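Local coordinates for protein flavodoxin (Lactobacillus reuteri, PDB 5VEG) that binds flavin mononucleotide and probably serves as a low-potential electron donor to redox enzymes, in association with a bacterial microcompartment, at residues A[49-54]-A[166-171]; A[73-76]-A[82-85]. All coordinates share one frame; numbering follows the deposited sequence.

Contact 1. Residues A[49-54]-A[166-171]; sequences NIVCDS and NKFAEG
The F168 ring meets V51 at one edge. CG1 of V51 lies near the ring plane, 4.0 Å from F168 CE2. CG2 of V51 is almost as close, 4.1 Å from F168 CD2. Both methyls thus meet the CD2-CE2 edge, CG1 near the ring plane and CG2 off it. With CG anti to the backbone N (chi1 179°), the ring leans beyond its own helix, where A148 and V151 of strand 145-154 also pack against it. The second flat group is the N166 amide. It lies beside the S54 hydroxyl, with N166 CG 3.4 Å from S54 OG.

S54 is where the two helices come closest. Its CB stands 3.6 Å from A169 CB, and small side chains on both helices permit this approach. Its hydroxyl turns back to its own helix. S54 OG sits beside the backbone N and donates to I50 O at 2.9 Å, tilted 32° from the carbonyl plane. S54 N also donates to I50 O, from the opposite face of that plane. The buried hydroxyl thus has a partner within its own helix, and one carbonyl takes two bonds.

L165 covers both V51 and I50. The axes of segments 49-54 and 166-171 pass 8.9 Å apart and cross at -50°. Helices 43-56 and 159-176 are the first and last of the chain, packed side by side. They form one helical layer of the three-layer alpha/beta/alpha sandwich typical of flavodoxins.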
ATOM      1  N   ASN A  49       7.210  -4.498  -4.813  1.00 31.07           N
ATOM      2  CA  ASN A  49       7.647  -5.077  -6.086  1.00 29.83           C
ATOM      3  C   ASN A  49       6.671  -6.134  -6.586  1.00 33.26           C
ATOM      4  O   ASN A  49       6.345  -6.178  -7.777  1.00 34.20           O
ATOM      5  CB  ASN A  49       9.039  -5.703  -5.944  1.00 28.87           C
ATOM      6  CG  ASN A  49      10.160  -4.682  -5.783  1.00 37.54           C
ATOM      7  OD1 ASN A  49       9.976  -3.472  -5.958  1.00 36.09           O
ATOM      8  ND2 ASN A  49      11.346  -5.181  -5.447  1.00 32.46           N
ATOM      9  N   ILE A  50       6.217  -7.018  -5.694  1.00 31.34           N
ATOM     10  CA  ILE A  50       5.274  -8.054  -6.102  1.00 26.14           C
ATOM     11  C   ILE A  50       3.970  -7.432  -6.577  1.00 31.00           C
ATOM     12  O   ILE A  50       3.373  -7.889  -7.556  1.00 30.87           O
ATOM     13  CB  ILE A  50       5.040  -9.048  -4.948  1.00 29.79           C
ATOM     14  CG1 ILE A  50       6.350  -9.784  -4.624  1.00 31.51           C
ATOM     15  CG2 ILE A  50       3.913 -10.017  -5.293  1.00 32.45           C
ATOM     16  CD1 ILE A  50       6.376 -10.481  -3.236  1.00 30.35           C
ATOM     17  N   VAL A  51       3.504  -6.384  -5.894  1.00 29.19           N
ATOM     18  CA  VAL A  51       2.253  -5.746  -6.297  1.00 29.24           C
ATOM     19  C   VAL A  51       2.426  -5.032  -7.637  1.00 25.06           C
ATOM     20  O   VAL A  51       1.558  -5.115  -8.514  1.00 31.77           O
ATOM     21  CB  VAL A  51       1.762  -4.790  -5.190  1.00 28.61           C
ATOM     22  CG1 VAL A  51       0.528  -4.024  -5.661  1.00 28.92           C
ATOM     23  CG2 VAL A  51       1.454  -5.577  -3.871  1.00 24.57           C
ATOM     24  N   CYS A  52       3.555  -4.344  -7.826  1.00 27.54           N
ATOM     25  CA  CYS A  52       3.829  -3.697  -9.109  1.00 30.07           C
ATOM     26  C   CYS A  52       3.870  -4.706 -10.245  1.00 33.99           C
ATOM     27  O   CYS A  52       3.342  -4.448 -11.333  1.00 38.71           O
ATOM     28  CB  CYS A  52       5.152  -2.947  -9.058  1.00 33.71           C
ATOM     29  SG  CYS A  52       5.151  -1.556  -7.978  1.00 47.72           S
ATOM     30  N   ASP A  53       4.507  -5.856 -10.015  1.00 39.20           N
ATOM     31  CA  ASP A  53       4.549  -6.903 -11.027  1.00 38.91           C
ATOM     32  C   ASP A  53       3.147  -7.395 -11.364  1.00 39.64           C
ATOM     33  O   ASP A  53       2.786  -7.501 -12.540  1.00 42.24           O
ATOM     34  CB  ASP A  53       5.427  -8.066 -10.552  1.00 40.04           C
ATOM     35  CG  ASP A  53       6.913  -7.733 -10.576  1.00 57.34           C
ATOM     36  OD1 ASP A  53       7.303  -6.772 -11.283  1.00 51.07           O
ATOM     37  OD2 ASP A  53       7.690  -8.437  -9.885  1.00 54.05           O
ATOM     38  N   SER A  54       2.340  -7.714 -10.342  1.00 36.59           N
ATOM     39  CA  SER A  54       0.996  -8.229 -10.605  1.00 34.13           C
ATOM     40  C   SER A  54       0.125  -7.192 -11.315  1.00 40.62           C
ATOM     41  O   SER A  54      -0.680  -7.542 -12.187  1.00 37.56           O
ATOM     42  CB  SER A  54       0.323  -8.679  -9.308  1.00 33.70           C
ATOM     43  OG  SER A  54       1.189  -9.490  -8.532  1.00 42.28           O
ATOM     44  N   ASN A 166      -1.431 -11.213  -5.395  1.00 34.39           N
ATOM     45  CA  ASN A 166      -1.993 -11.241  -6.741  1.00 33.13           C
ATOM     46  C   ASN A 166      -3.496 -11.011  -6.720  1.00 32.82           C
ATOM     47  O   ASN A 166      -4.024 -10.266  -7.552  1.00 36.26           O
ATOM     48  CB  ASN A 166      -1.671 -12.572  -7.416  1.00 33.04           C
ATOM     49  CG  ASN A 166      -0.423 -12.504  -8.242  1.00 51.43           C
ATOM     50  OD1 ASN A 166       0.673 -12.800  -7.758  1.00 58.11           O
ATOM     51  ND2 ASN A 166      -0.570 -12.098  -9.503  1.00 54.49           N
ATOM     52  N   LYS A 167      -4.215 -11.662  -5.801  1.00 33.05           N
ATOM     53  CA  LYS A 167      -5.641 -11.379  -5.669  1.00 36.05           C
ATOM     54  C   LYS A 167      -5.877  -9.922  -5.290  1.00 33.30           C
ATOM     55  O   LYS A 167      -6.802  -9.279  -5.804  1.00 33.51           O
ATOM     56  CB  LYS A 167      -6.271 -12.321  -4.641  1.00 30.03           C
ATOM     57  CG  LYS A 167      -6.283 -13.781  -5.104  1.00 44.41           C
ATOM     58  CD  LYS A 167      -6.597 -14.768  -3.974  1.00 59.39           C
ATOM     59  CE  LYS A 167      -6.914 -16.166  -4.524  1.00 60.78           C
ATOM     60  NZ  LYS A 167      -7.062 -17.197  -3.457  1.00 65.75           N
ATOM     61  N   PHE A 168      -5.063  -9.401  -4.366  1.00 29.63           N
ATOM     62  CA  PHE A 168      -5.037  -7.977  -4.048  1.00 29.49           C
ATOM     63  C   PHE A 168      -4.994  -7.132  -5.322  1.00 28.48           C
ATOM     64  O   PHE A 168      -5.882  -6.309  -5.560  1.00 30.31           O
ATOM     65  CB  PHE A 168      -3.830  -7.725  -3.143  1.00 28.57           C
ATOM     66  CG  PHE A 168      -3.618  -6.295  -2.717  1.00 28.06           C
ATOM     67  CD1 PHE A 168      -4.387  -5.726  -1.706  1.00 23.94           C
ATOM     68  CD2 PHE A 168      -2.569  -5.563  -3.250  1.00 29.47           C
ATOM     69  CE1 PHE A 168      -4.156  -4.436  -1.283  1.00 24.85           C
ATOM     70  CE2 PHE A 168      -2.316  -4.255  -2.831  1.00 31.11           C
ATOM     71  CZ  PHE A 168      -3.104  -3.692  -1.840  1.00 27.08           C
ATOM     72  N   ALA A 169      -3.996  -7.372  -6.184  1.00 28.20           N
ATOM     73  CA  ALA A 169      -3.878  -6.613  -7.432  1.00 32.73           C
ATOM     74  C   ALA A 169      -5.085  -6.810  -8.345  1.00 34.29           C
ATOM     75  O   ALA A 169      -5.571  -5.850  -8.954  1.00 34.76           O
ATOM     76  CB  ALA A 169      -2.602  -7.009  -8.170  1.00 33.63           C
ATOM     77  N   GLU A 170      -5.559  -8.057  -8.482  1.00 32.83           N
ATOM     78  CA  GLU A 170      -6.742  -8.319  -9.295  1.00 33.01           C
ATOM     79  C   GLU A 170      -7.944  -7.542  -8.779  1.00 34.50           C
ATOM     80  O   GLU A 170      -8.729  -6.997  -9.567  1.00 40.04           O
ATOM     81  CB  GLU A 170      -7.050  -9.820  -9.309  1.00 42.19           C
ATOM     82  CG  GLU A 170      -5.977 -10.693  -9.950  1.00 48.57           C
ATOM     83  CD  GLU A 170      -6.227 -12.176  -9.716  1.00 56.79           C
ATOM     84  OE1 GLU A 170      -5.247 -12.953  -9.641  1.00 53.81           O
ATOM     85  OE2 GLU A 170      -7.412 -12.556  -9.596  1.00 55.34           O
ATOM     86  N   GLY A 171      -8.105  -7.482  -7.453  1.00 35.18           N
ATOM     87  CA  GLY A 171      -9.204  -6.729  -6.873  1.00 27.83           C
ATOM     88  C   GLY A 171      -9.142  -5.248  -7.207  1.00 31.05           C
ATOM     89  O   GLY A 171     -10.164  -4.632  -7.527  1.00 36.68           O
TER

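Contact 2. Residues A[73-76]-A[82-85]; sequences ADFM and VVCA
F75 brings the far end of its ring against the start of strand 80-85. F75 CZ is 3.7 Å from V82 N, and F75 CE1 is 3.7 Å from V82 O. The ring therefore packs on the main chain of V82, while CB of V82 points away from the helix. The approach is oblique. The next residue adds one apolar touch, with F75 CZ 4.3 Å from V83 CG2. No hydrogen bond joins the two segments.

F75 is extended at its first torsion, with CG opposite the backbone N (chi1 179°), which carries the ring toward the strand. The nearest CA pair, F75 and V82, is still 9.3 Å apart, so the ring alone bridges the distance. Other aromatic groups surround it. F100 meets it edge-to-face, and the H34 ring meets it with the planes at about 60°. F139 and V36 also touch it. Cutting this side chain back to an alanine is likely to leave V82 N and O without their apolar cover and F100 without its edge-to-face partner.

The strand is held in place by its neighbours. V82 forms backbone hydrogen bonds with H34 and V36 of strand 31-38, and V83 bonds with A117 of strand 113-120. Polar bonds lie near the other end of the contact: D74 forms a salt bridge with K77, and M76 O accepts a hydrogen bond from K112 NZ.

Helix 72-75 is the short helical piece of the crossover that leads from strand 60-66 over strand 31-38 to strand 80-85. F75 plugs it into the core between the parallel sheet and helices 98-105 and 130-141, while V82 faces F168 and L172 of helix 159-176.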
ATOM      1  N   ALA A  73       0.591  14.894  -3.805  1.00 37.95           N
ATOM      2  CA  ALA A  73       0.060  15.557  -4.996  1.00 37.42           C
ATOM      3  C   ALA A  73       0.439  14.811  -6.272  1.00 37.06           C
ATOM      4  O   ALA A  73      -0.347  14.767  -7.224  1.00 38.79           O
ATOM      5  CB  ALA A  73       0.549  17.006  -5.063  1.00 43.30           C
ATOM      6  N   ASP A  74       1.638  14.215  -6.317  1.00 31.80           N
ATOM      7  CA  ASP A  74       2.008  13.418  -7.489  1.00 29.81           C
ATOM      8  C   ASP A  74       1.395  12.029  -7.438  1.00 33.21           C
ATOM      9  O   ASP A  74       0.893  11.526  -8.454  1.00 38.32           O
ATOM     10  CB  ASP A  74       3.533  13.337  -7.603  1.00 39.17           C
ATOM     11  CG  ASP A  74       4.170  14.711  -7.778  1.00 41.97           C
ATOM     12  OD1 ASP A  74       3.659  15.492  -8.609  1.00 44.63           O
ATOM     13  OD2 ASP A  74       5.152  15.024  -7.083  1.00 42.34           O
ATOM     14  N   PHE A  75       1.442  11.410  -6.255  1.00 33.61           N
ATOM     15  CA  PHE A  75       0.875  10.084  -6.012  1.00 34.99           C
ATOM     16  C   PHE A  75      -0.569   9.986  -6.485  1.00 31.96           C
ATOM     17  O   PHE A  75      -0.946   9.043  -7.191  1.00 34.29           O
ATOM     18  CB  PHE A  75       0.977   9.800  -4.507  1.00 34.47           C
ATOM     19  CG  PHE A  75       0.424   8.470  -4.063  1.00 36.27           C
ATOM     20  CD1 PHE A  75       1.082   7.290  -4.378  1.00 29.42           C
ATOM     21  CD2 PHE A  75      -0.701   8.413  -3.241  1.00 31.62           C
ATOM     22  CE1 PHE A  75       0.598   6.066  -3.940  1.00 29.69           C
ATOM     23  CE2 PHE A  75      -1.197   7.182  -2.792  1.00 28.85           C
ATOM     24  CZ  PHE A  75      -0.541   6.015  -3.146  1.00 30.84           C
ATOM     25  N   MET A  76      -1.395  10.962  -6.106  1.00 36.27           N
ATOM     26  CA  MET A  76      -2.834  10.876  -6.332  1.00 33.11           C
ATOM     27  C   MET A  76      -3.220  10.935  -7.799  1.00 38.23           C
ATOM     28  O   MET A  76      -4.408  10.779  -8.106  1.00 39.09           O
ATOM     29  CB  MET A  76      -3.554  11.997  -5.579  1.00 30.35           C
ATOM     30  CG  MET A  76      -3.198  13.401  -6.092  1.00 39.53           C
ATOM     31  SD  MET A  76      -4.311  14.628  -5.400  1.00 58.21           S
ATOM     32  CE  MET A  76      -5.858  14.177  -6.200  1.00 44.28           C
ATOM     33  N   VAL A  82      -1.620   2.577  -3.842  1.00 28.38           N
ATOM     34  CA  VAL A  82      -1.180   1.490  -2.970  1.00 26.59           C
ATOM     35  C   VAL A  82      -0.077   2.011  -2.061  1.00 26.81           C
ATOM     36  O   VAL A  82       0.868   2.648  -2.537  1.00 26.47           O
ATOM     37  CB  VAL A  82      -0.684   0.265  -3.767  1.00 28.93           C
ATOM     38  CG1 VAL A  82      -0.151  -0.837  -2.813  1.00 23.60           C
ATOM     39  CG2 VAL A  82      -1.799  -0.283  -4.641  1.00 25.15           C
ATOM     40  N   VAL A  83      -0.193   1.725  -0.756  1.00 26.60           N
ATOM     41  CA  VAL A  83       0.885   1.937   0.213  1.00 26.28           C
ATOM     42  C   VAL A  83       1.304   0.590   0.803  1.00 29.14           C
ATOM     43  O   VAL A  83       0.462  -0.182   1.281  1.00 22.35           O
ATOM     44  CB  VAL A  83       0.467   2.906   1.336  1.00 26.12           C
ATOM     45  CG1 VAL A  83       1.595   3.079   2.334  1.00 27.24           C
ATOM     46  CG2 VAL A  83       0.053   4.288   0.757  1.00 23.35           C
ATOM     47  N   CYS A  84       2.605   0.319   0.782  1.00 27.84           N
ATOM     48  CA  CYS A  84       3.182  -0.865   1.406  1.00 28.97           C
ATOM     49  C   CYS A  84       4.190  -0.383   2.440  1.00 33.72           C
ATOM     50  O   CYS A  84       5.235   0.153   2.074  1.00 29.90           O
ATOM     51  CB  CYS A  84       3.850  -1.776   0.372  1.00 21.73           C
ATOM     52  SG  CYS A  84       2.776  -2.366  -0.979  1.00 30.43           S
ATOM     53  N   ALA A  85       3.900  -0.566   3.731  1.00 26.22           N
ATOM     54  CA  ALA A  85       4.747   0.049   4.744  1.00 27.22           C
ATOM     55  C   ALA A  85       4.828  -0.811   5.996  1.00 27.93           C
ATOM     56  O   ALA A  85       3.864  -1.483   6.373  1.00 24.86           O
ATOM     57  CB  ALA A  85       4.247   1.441   5.135  1.00 24.81           C
TER

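Both contacts are buried, but they differ in kind. Contact 1 joins two long helices within one layer and buries 230 Å² between its segments. Contact 2 joins a short helix to a central strand and buries 97 Å², mostly through one ring. Contact 1 mixes apolar touches with a serine hydroxyl bonded inside its own helix. Contact 2 is an aromatic ring meeting main-chain atoms obliquely, with no hydrogen bond across. They hold different elements on opposite faces of the sheet. V82 links them: its main chain meets F75, and its CG1 lies 4.0 Å from F168 CE2. The centres of contacts 1 and 2 are about 15 Å apart, with contact 2 nearer the chain centre.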